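Local coordinates for uncharacterised protein (PDB 5KKO) that is of unknown function but folds as a strand followed by two helices and joins its strand to that of a second copy, at residues 9-12 with 13-17; 17-20 with 21-25; 31-34 with 35-38. One frame throughout, in Å; residues are numbered along the deposited sequence.

Contact 1: 9-12 with 13-17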
loop_
_atom_site.group_PDB
_atom_site.type_symbol
_atom_site.label_atom_id
_atom_site.label_comp_id
_atom_site.label_asym_id
_atom_site.label_seq_id
_atom_site.Cartn_x
_atom_site.Cartn_y
_atom_site.Cartn_z
ATOM N N ILE C 9 -9.234 7.092 10.523
ATOM C CA ILE C 9 -10.631 6.936 10.948
ATOM C C ILE C 9 -10.713 7.063 12.469
ATOM O O ILE C 9 -9.964 6.395 13.194
ATOM C CB ILE C 9 -11.228 5.608 10.454
ATOM C CG1 ILE C 9 -12.657 5.465 10.965
ATOM C CG2 ILE C 9 -10.438 4.444 10.878
ATOM C CD1 ILE C 9 -13.199 4.178 10.635
ATOM N N ASP C 10 -11.601 7.933 12.945
ATOM C CA ASP C 10 -11.750 8.068 14.382
ATOM C C ASP C 10 -12.370 6.806 14.971
ATOM O O ASP C 10 -13.096 6.054 14.312
ATOM C CB ASP C 10 -12.630 9.274 14.728
ATOM C CG ASP C 10 -13.991 9.147 14.082
ATOM O OD1 ASP C 10 -14.081 9.302 12.837
ATOM O OD2 ASP C 10 -14.926 8.824 14.804
ATOM N N GLU C 11 -12.104 6.604 16.254
ATOM C CA GLU C 11 -12.582 5.408 16.943
ATOM C C GLU C 11 -14.101 5.348 16.970
ATOM O O GLU C 11 -14.682 4.265 16.787
ATOM C CB GLU C 11 -11.980 5.364 18.358
ATOM C CG GLU C 11 -12.404 4.133 19.132
ATOM C CD GLU C 11 -11.568 3.966 20.373
ATOM O OE1 GLU C 11 -10.984 2.873 20.549
ATOM O OE2 GLU C 11 -11.478 4.943 21.153
ATOM N N LEU C 12 -14.775 6.490 17.128
ATOM C CA LEU C 12 -16.236 6.423 17.136
ATOM C C LEU C 12 -16.785 5.892 15.813
ATOM O O LEU C 12 -17.736 5.083 15.794
ATOM C CB LEU C 12 -16.842 7.809 17.452
ATOM C CG LEU C 12 -17.312 8.021 18.902
ATOM C CD1 LEU C 12 -18.670 7.345 19.141
ATOM C CD2 LEU C 12 -16.276 7.542 19.924
ATOM N N THR C 13 -16.238 6.362 14.696
ATOM C CA THR C 13 -16.699 5.901 13.399
ATOM C C THR C 13 -16.342 4.435 13.168
ATOM O O THR C 13 -17.156 3.672 12.641
ATOM C CB THR C 13 -16.098 6.755 12.292
ATOM O OG1 THR C 13 -16.497 8.130 12.488
ATOM C CG2 THR C 13 -16.469 6.192 10.873
ATOM N N LEU C 14 -15.121 4.027 13.554
ATOM C CA LEU C 14 -14.781 2.618 13.391
ATOM C C LEU C 14 -15.724 1.721 14.191
ATOM O O LEU C 14 -16.212 0.695 13.677
ATOM C CB LEU C 14 -13.315 2.413 13.795
ATOM C CG LEU C 14 -12.812 1.006 13.831
ATOM C CD1 LEU C 14 -12.921 0.514 12.449
ATOM C CD2 LEU C 14 -11.322 1.000 14.316
ATOM N N ASN C 15 -15.977 2.094 15.452
ATOM C CA ASN C 15 -16.868 1.284 16.281
ATOM C C ASN C 15 -18.286 1.317 15.751
ATOM O O ASN C 15 -18.997 0.302 15.821
ATOM C CB ASN C 15 -16.787 1.791 17.735
ATOM C CG ASN C 15 -15.545 1.270 18.435
ATOM O OD1 ASN C 15 -14.936 0.287 17.961
ATOM N ND2 ASN C 15 -15.141 1.924 19.513
ATOM N N ALA C 16 -18.714 2.454 15.217
ATOM C CA ALA C 16 -20.052 2.488 14.633
ATOM C C ALA C 16 -20.165 1.524 13.458
ATOM O O ALA C 16 -21.184 0.826 13.298
ATOM C CB ALA C 16 -20.407 3.896 14.148
HETATM N N MSE C 17 -19.146 1.472 12.613
HETATM C CA MSE C 17 -19.184 0.570 11.493
HETATM C C MSE C 17 -19.173 -0.888 11.968
HETATM O O MSE C 17 -19.889 -1.719 11.412
HETATM C CB MSE C 17 -17.992 0.880 10.597
HETATM C CG MSE C 17 -18.031 2.353 10.056
HETATM SE SE MSE C 17 -16.533 2.742 8.930
HETATM C CE MSE C 17 -16.973 1.602 7.416
HETATM O O HOH W 1 -12.591 0.954 21.215
#
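Asp-10 and Thr-13 meet in the classic N-cap of an α-helix, with Asp-10 at the cap position and Thr-13 three residues further on. The carboxylate engages Thr-13 twice. Thr-13 OG1 donates to Asp-10 OD1 over 2.7 Å, reaching the oxygen on its syn side, while Thr-13 N donates to Asp-10 OD2 over 2.8 Å from above the carboxylate plane. This geometry depends on Asp-10 CG being tucked between its own backbone N and carbonyl carbon (chi1 58°), which folds the acid back over the first turn. The two bonds fix the rotation of the carboxylate, and its negative charge should interact favourably with the helix dipole.

Next to the cap, Ile-9, the residue just before the N-cap, packs on Leu-14 five residues later, a hydrophobic staple. Ile-9 sets CG1 anti to its backbone N (chi1 178°) in a fully extended chain, and CD1 reaches Leu-14 CB at 3.6 Å. The same methyl meets Thr-13 CG2 at 3.8 Å and, less surely because that residue has two conformers, the selenium of selenomethionine Met-17.

On another side of the turn, Glu-11 and Asn-15 run alongside each other, Glu-11 CG lying 3.5 Å from Asn-15 ND2 and their carboxylate and amide planes only 21° apart. A water bridges them, donating to Glu-11 OE1 at 2.6 Å and accepting from Asn-15 ND2 at 3.2 Å. Asn-15 OD1 is held by Lys-43 of the second subunit.

The contact thus turns strand 2-10 into helix 11-20. Ile-9 and Asp-10 pair antiparallel with a strand of the second subunit, Leu-14 packs on Phe-7 of that subunit, and Ile-9 and Met-17 face helix 28-43 of their own chain.

Contact 2: 17-20 with 21-25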
loop_
_atom_site.group_PDB
_atom_site.type_symbol
_atom_site.label_atom_id
_atom_site.label_comp_id
_atom_site.label_asym_id
_atom_site.label_seq_id
_atom_site.Cartn_x
_atom_site.Cartn_y
_atom_site.Cartn_z
HETATM N N MSE C 17 -19.146 1.472 12.613
HETATM C CA MSE C 17 -19.184 0.570 11.493
HETATM C C MSE C 17 -19.173 -0.888 11.968
HETATM O O MSE C 17 -19.889 -1.719 11.412
HETATM C CB MSE C 17 -17.992 0.880 10.597
HETATM C CG MSE C 17 -18.031 2.353 10.056
HETATM SE SE MSE C 17 -16.533 2.742 8.930
HETATM C CE MSE C 17 -16.973 1.602 7.416
ATOM N N LEU C 18 -18.370 -1.196 13.000
ATOM C CA LEU C 18 -18.391 -2.542 13.576
ATOM C C LEU C 18 -19.781 -2.901 14.070
ATOM O O LEU C 18 -20.258 -4.048 13.868
ATOM C CB LEU C 18 -17.338 -2.668 14.718
ATOM C CG LEU C 18 -15.929 -2.855 14.170
ATOM C CD1 LEU C 18 -14.848 -2.455 15.250
ATOM C CD2 LEU C 18 -15.647 -4.278 13.672
ATOM N N ARG C 19 -20.415 -1.972 14.767
ATOM C CA ARG C 19 -21.755 -2.235 15.276
ATOM C C ARG C 19 -22.741 -2.433 14.135
ATOM O O ARG C 19 -23.622 -3.328 14.186
ATOM C CB ARG C 19 -22.174 -1.075 16.154
ATOM C CG ARG C 19 -23.563 -1.282 16.716
ATOM C CD ARG C 19 -23.912 -0.038 17.548
ATOM N NE ARG C 19 -25.363 0.001 17.708
ATOM C CZ ARG C 19 -25.975 -0.815 18.529
ATOM N NH1 ARG C 19 -25.222 -1.594 19.300
ATOM N NH2 ARG C 19 -27.315 -0.775 18.638
ATOM N N ILE C 20 -22.627 -1.614 13.091
ATOM C CA ILE C 20 -23.562 -1.681 11.970
ATOM C C ILE C 20 -23.513 -3.068 11.310
ATOM O O ILE C 20 -24.564 -3.587 10.889
ATOM C CB ILE C 20 -23.267 -0.563 10.957
ATOM C CG1 ILE C 20 -23.730 0.762 11.456
ATOM C CG2 ILE C 20 -23.991 -0.870 9.576
ATOM C CD1 ILE C 20 -23.009 1.922 10.731
ATOM N N THR C 21 -22.354 -3.737 11.263
ATOM C CA THR C 21 -22.350 -5.035 10.625
ATOM C C THR C 21 -23.274 -6.049 11.288
ATOM O O THR C 21 -23.688 -7.002 10.618
ATOM C CB THR C 21 -20.945 -5.676 10.588
ATOM O OG1 THR C 21 -20.476 -5.979 11.903
ATOM C CG2 THR C 21 -19.953 -4.772 9.908
ATOM N N THR C 22 -23.651 -5.863 12.569
ATOM C CA THR C 22 -24.476 -6.852 13.225
ATOM C C THR C 22 -25.779 -6.275 13.795
ATOM O O THR C 22 -26.464 -6.976 14.555
ATOM C CB THR C 22 -23.697 -7.572 14.330
ATOM O OG1 THR C 22 -23.256 -6.643 15.327
ATOM C CG2 THR C 22 -22.440 -8.380 13.766
ATOM N N ILE C 23 -26.170 -5.055 13.391
ATOM C CA ILE C 23 -27.438 -4.511 13.885
ATOM C C ILE C 23 -28.578 -5.371 13.367
ATOM O O ILE C 23 -28.770 -5.474 12.150
ATOM C CB ILE C 23 -27.610 -3.066 13.454
ATOM C CG1 ILE C 23 -26.679 -2.134 14.220
ATOM C CG2 ILE C 23 -29.107 -2.603 13.753
ATOM C CD1 ILE C 23 -26.734 -0.692 13.769
ATOM N N GLU C 24 -29.393 -5.944 14.288
ATOM C CA GLU C 24 -30.324 -6.979 13.871
ATOM C C GLU C 24 -31.560 -6.423 13.167
ATOM O O GLU C 24 -32.184 -7.146 12.370
ATOM C CB GLU C 24 -30.717 -7.810 15.095
ATOM C CG GLU C 24 -29.493 -8.551 15.740
ATOM C CD GLU C 24 -29.789 -9.239 17.079
ATOM O OE1 GLU C 24 -30.917 -9.745 17.259
ATOM O OE2 GLU C 24 -28.877 -9.294 17.951
ATOM N N SER C 25 -31.876 -5.155 13.371
ATOM C CA SER C 25 -33.084 -4.567 12.828
ATOM C C SER C 25 -32.885 -3.890 11.499
ATOM O O SER C 25 -33.858 -3.316 10.961
ATOM C CB SER C 25 -33.675 -3.545 13.806
ATOM O OG SER C 25 -32.715 -2.521 14.105
HETATM O O HOH W 2 -20.584 -6.244 15.725
#
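Thr-21 holds OG1 between its backbone N and carbonyl carbon (chi1 66°), a setting that swings the hydroxyl back along the helix to the carbonyl of Leu-18, three residues earlier. The hydroxyl of Thr-22 reaches that carbonyl through a water instead. Leu-18 O therefore collects a cluster of donors at the end of helix 11-20. Thr-21 OG1 donates to it over 2.8 Å, tilted somewhat from the carbonyl plane, and the water donates to it over 2.9 Å while also bonding Thr-22 OG1 at 2.7 Å. Thr-21 N donates chiefly to Met-17 O at 3.2 Å, with a weak second bond to Leu-18 O.

Past this point the helical pattern tightens. Thr-22 N bonds Arg-19 O at 3.0 Å, an i to i+3 step in which the donor sits well above the carbonyl plane, and a type I turn runs from Ile-20 to Ile-23.

Ile-23 then folds back on the last turn. In one of its two conformers, and so less surely, CG1 stands opposite the carbonyl carbon (chi1 -72°) and CD1 lies across Ile-20, 3.8 Å from Ile-20 CA and 4.1 Å from Ile-20 CG1. In that conformer CG1 also lies over one face of the Arg-19 guanidinium, the extended arginine chain crossing the isoleucine at about a right angle.

Met-17 and Ile-20 look toward helix 28-43, and both threonines lie against Lys-36 of the second subunit. Chemically, the pairing is a division of labour at a helix end: isoleucine carbon covers the last turn, while one hydroxyl and a water serve Leu-18 O, a carbonyl to which the departing backbone gives only a weak bond.

Contact 3: 31-34 with 35-38. Unlike the reference sequence in segment 31-34: Leu-32 (reference Ile).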
loop_
_atom_site.group_PDB
_atom_site.type_symbol
_atom_site.label_atom_id
_atom_site.label_comp_id
_atom_site.label_asym_id
_atom_site.label_seq_id
_atom_site.Cartn_x
_atom_site.Cartn_y
_atom_site.Cartn_z
ATOM N N ARG C 31 -27.445 -2.705 5.901
ATOM C CA ARG C 31 -26.184 -2.507 6.638
ATOM C C ARG C 31 -25.043 -2.225 5.674
ATOM O O ARG C 31 -24.197 -1.366 5.918
ATOM C CB ARG C 31 -25.856 -3.763 7.468
ATOM C CG ARG C 31 -26.878 -3.951 8.627
ATOM C CD ARG C 31 -26.502 -5.168 9.424
ATOM N NE ARG C 31 -27.595 -6.137 9.353
ATOM C CZ ARG C 31 -27.535 -7.412 9.654
ATOM N NH1 ARG C 31 -26.421 -8.020 10.029
ATOM N NH2 ARG C 31 -28.675 -8.078 9.558
ATOM N N LEU C 32 -25.011 -2.959 4.569
ATOM C CA LEU C 32 -23.970 -2.717 3.571
ATOM C C LEU C 32 -24.082 -1.328 2.974
ATOM O O LEU C 32 -23.044 -0.695 2.735
ATOM C CB LEU C 32 -24.057 -3.763 2.423
ATOM C CG LEU C 32 -23.550 -5.137 2.853
ATOM C CD1 LEU C 32 -23.906 -6.202 1.780
ATOM C CD2 LEU C 32 -21.984 -5.147 3.044
ATOM N N GLU C 33 -25.309 -0.815 2.741
ATOM C CA GLU C 33 -25.401 0.547 2.197
ATOM C C GLU C 33 -24.895 1.568 3.210
ATOM O O GLU C 33 -24.329 2.607 2.831
ATOM C CB GLU C 33 -26.874 0.841 1.799
ATOM C CG GLU C 33 -27.371 0.049 0.620
ATOM C CD GLU C 33 -26.766 0.445 -0.672
ATOM O OE1 GLU C 33 -26.104 1.516 -0.770
ATOM O OE2 GLU C 33 -27.004 -0.316 -1.628
ATOM N N LEU C 34 -25.159 1.339 4.512
ATOM C CA LEU C 34 -24.691 2.280 5.521
ATOM C C LEU C 34 -23.188 2.203 5.645
ATOM O O LEU C 34 -22.510 3.237 5.807
ATOM C CB LEU C 34 -25.393 1.950 6.826
ATOM C CG LEU C 34 -25.380 2.877 7.997
ATOM C CD1 LEU C 34 -25.865 4.299 7.555
ATOM C CD2 LEU C 34 -26.345 2.258 9.033
ATOM N N ILE C 35 -22.650 0.972 5.645
ATOM C CA ILE C 35 -21.191 0.771 5.568
ATOM C C ILE C 35 -20.617 1.550 4.393
ATOM O O ILE C 35 -19.688 2.358 4.564
ATOM C CB ILE C 35 -20.856 -0.733 5.457
ATOM C CG1 ILE C 35 -21.075 -1.387 6.808
ATOM C CG2 ILE C 35 -19.365 -1.015 4.986
ATOM C CD1 ILE C 35 -20.268 -0.720 7.913
ATOM N N LYS C 36 -21.177 1.330 3.192
ATOM C CA LYS C 36 -20.651 1.958 1.979
ATOM C C LYS C 36 -20.648 3.483 2.126
ATOM O O LYS C 36 -19.695 4.153 1.733
ATOM C CB LYS C 36 -21.458 1.468 0.769
ATOM C CG LYS C 36 -20.863 1.967 -0.562
ATOM C CD LYS C 36 -21.870 1.915 -1.720
ATOM C CE LYS C 36 -22.374 0.526 -1.944
ATOM N NZ LYS C 36 -23.079 0.533 -3.277
ATOM N N ALA C 37 -21.709 4.044 2.675
ATOM C CA ALA C 37 -21.747 5.491 2.865
ATOM C C ALA C 37 -20.602 5.946 3.769
ATOM O O ALA C 37 -19.935 6.957 3.475
ATOM C CB ALA C 37 -23.094 5.886 3.445
ATOM N N HIS C 38 -20.354 5.230 4.872
ATOM C CA HIS C 38 -19.250 5.633 5.730
ATOM C C HIS C 38 -17.911 5.526 4.996
ATOM O O HIS C 38 -17.014 6.376 5.195
ATOM C CB HIS C 38 -19.244 4.759 6.999
ATOM C CG HIS C 38 -20.194 5.234 8.051
ATOM N ND1 HIS C 38 -19.991 6.403 8.775
ATOM C CD2 HIS C 38 -21.383 4.729 8.466
ATOM C CE1 HIS C 38 -20.980 6.556 9.641
ATOM N NE2 HIS C 38 -21.846 5.564 9.479
HETATM O O HOH W 3 -24.844 -1.344 -2.952
HETATM O O HOH W 4 -25.112 2.460 -3.206
#
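Lys-36 NZ donates to two waters, and each passes the link on to the carboxylate of Glu-33, three residues earlier on the helix. The water 2.6 Å from Lys-36 NZ donates to Glu-33 OE2 at 2.7 Å; the one 2.8 Å from Lys-36 NZ donates to Glu-33 OE1, also at 2.8 Å, so carboxylate, waters and ammonium close a ring. The charged groups themselves stop short of a salt bridge: Glu-33 OE1 and Lys-36 NZ are 4.0 Å apart. Glu-33 bends at its second torsion (chi2 -70°) and Lys-36 at its third (chi3 -59°), and the two chains lie side by side, pointing the same way. The pair probably still attracts through the waters, each oxygen of the acid having its own bridge.

Ile-35 and His-38 each approach a backbone carbonyl of the preceding turn. Ile-35 N bonds Arg-31 O at 2.8 Å, and Ile-35 CG1 lies beside the same oxygen, less surely since the side chain has two conformers. His-38 leans its ring obliquely toward Leu-34, CD2 coming within 3.3 Å of Leu-34 O.

This is the middle of helix 28-43, a regular i to i+4 stretch whose sides face different neighbours. Leu-34 and Arg-31 pack on Ile-20, and Ile-35 and His-38 on Met-17, of helix 11-20. Arg-31 turns its guanidinium to Leu-26 O and Thr-21 O. Leu-32 packs on Leu-32, and Ile-35 on Ile-35, of the second subunit, placing this helix at the interface with that subunit.

How the contacts relate
The three contacts follow one chain through a helical hairpin: contact 1 opens helix 11-20, contact 2 closes it, and contact 3 occupies the middle of helix 28-43. Contacts 1 and 2 share Met-17, their centres about 12 Å apart. That residue also reaches contact 3, with Met-17 SE 3.9 Å from His-38 CB in one of its two conformers, so less surely. Contacts 2 and 3 have centres about 10 Å apart and are joined by a probable hydrogen bond of 3.0 Å from Arg-31 NH1 to Thr-21 O. All three touch the second subunit; strand pairing followed by two helices is reminiscent of the ribbon-helix-helix topology, though no family is established and the function remains unknown.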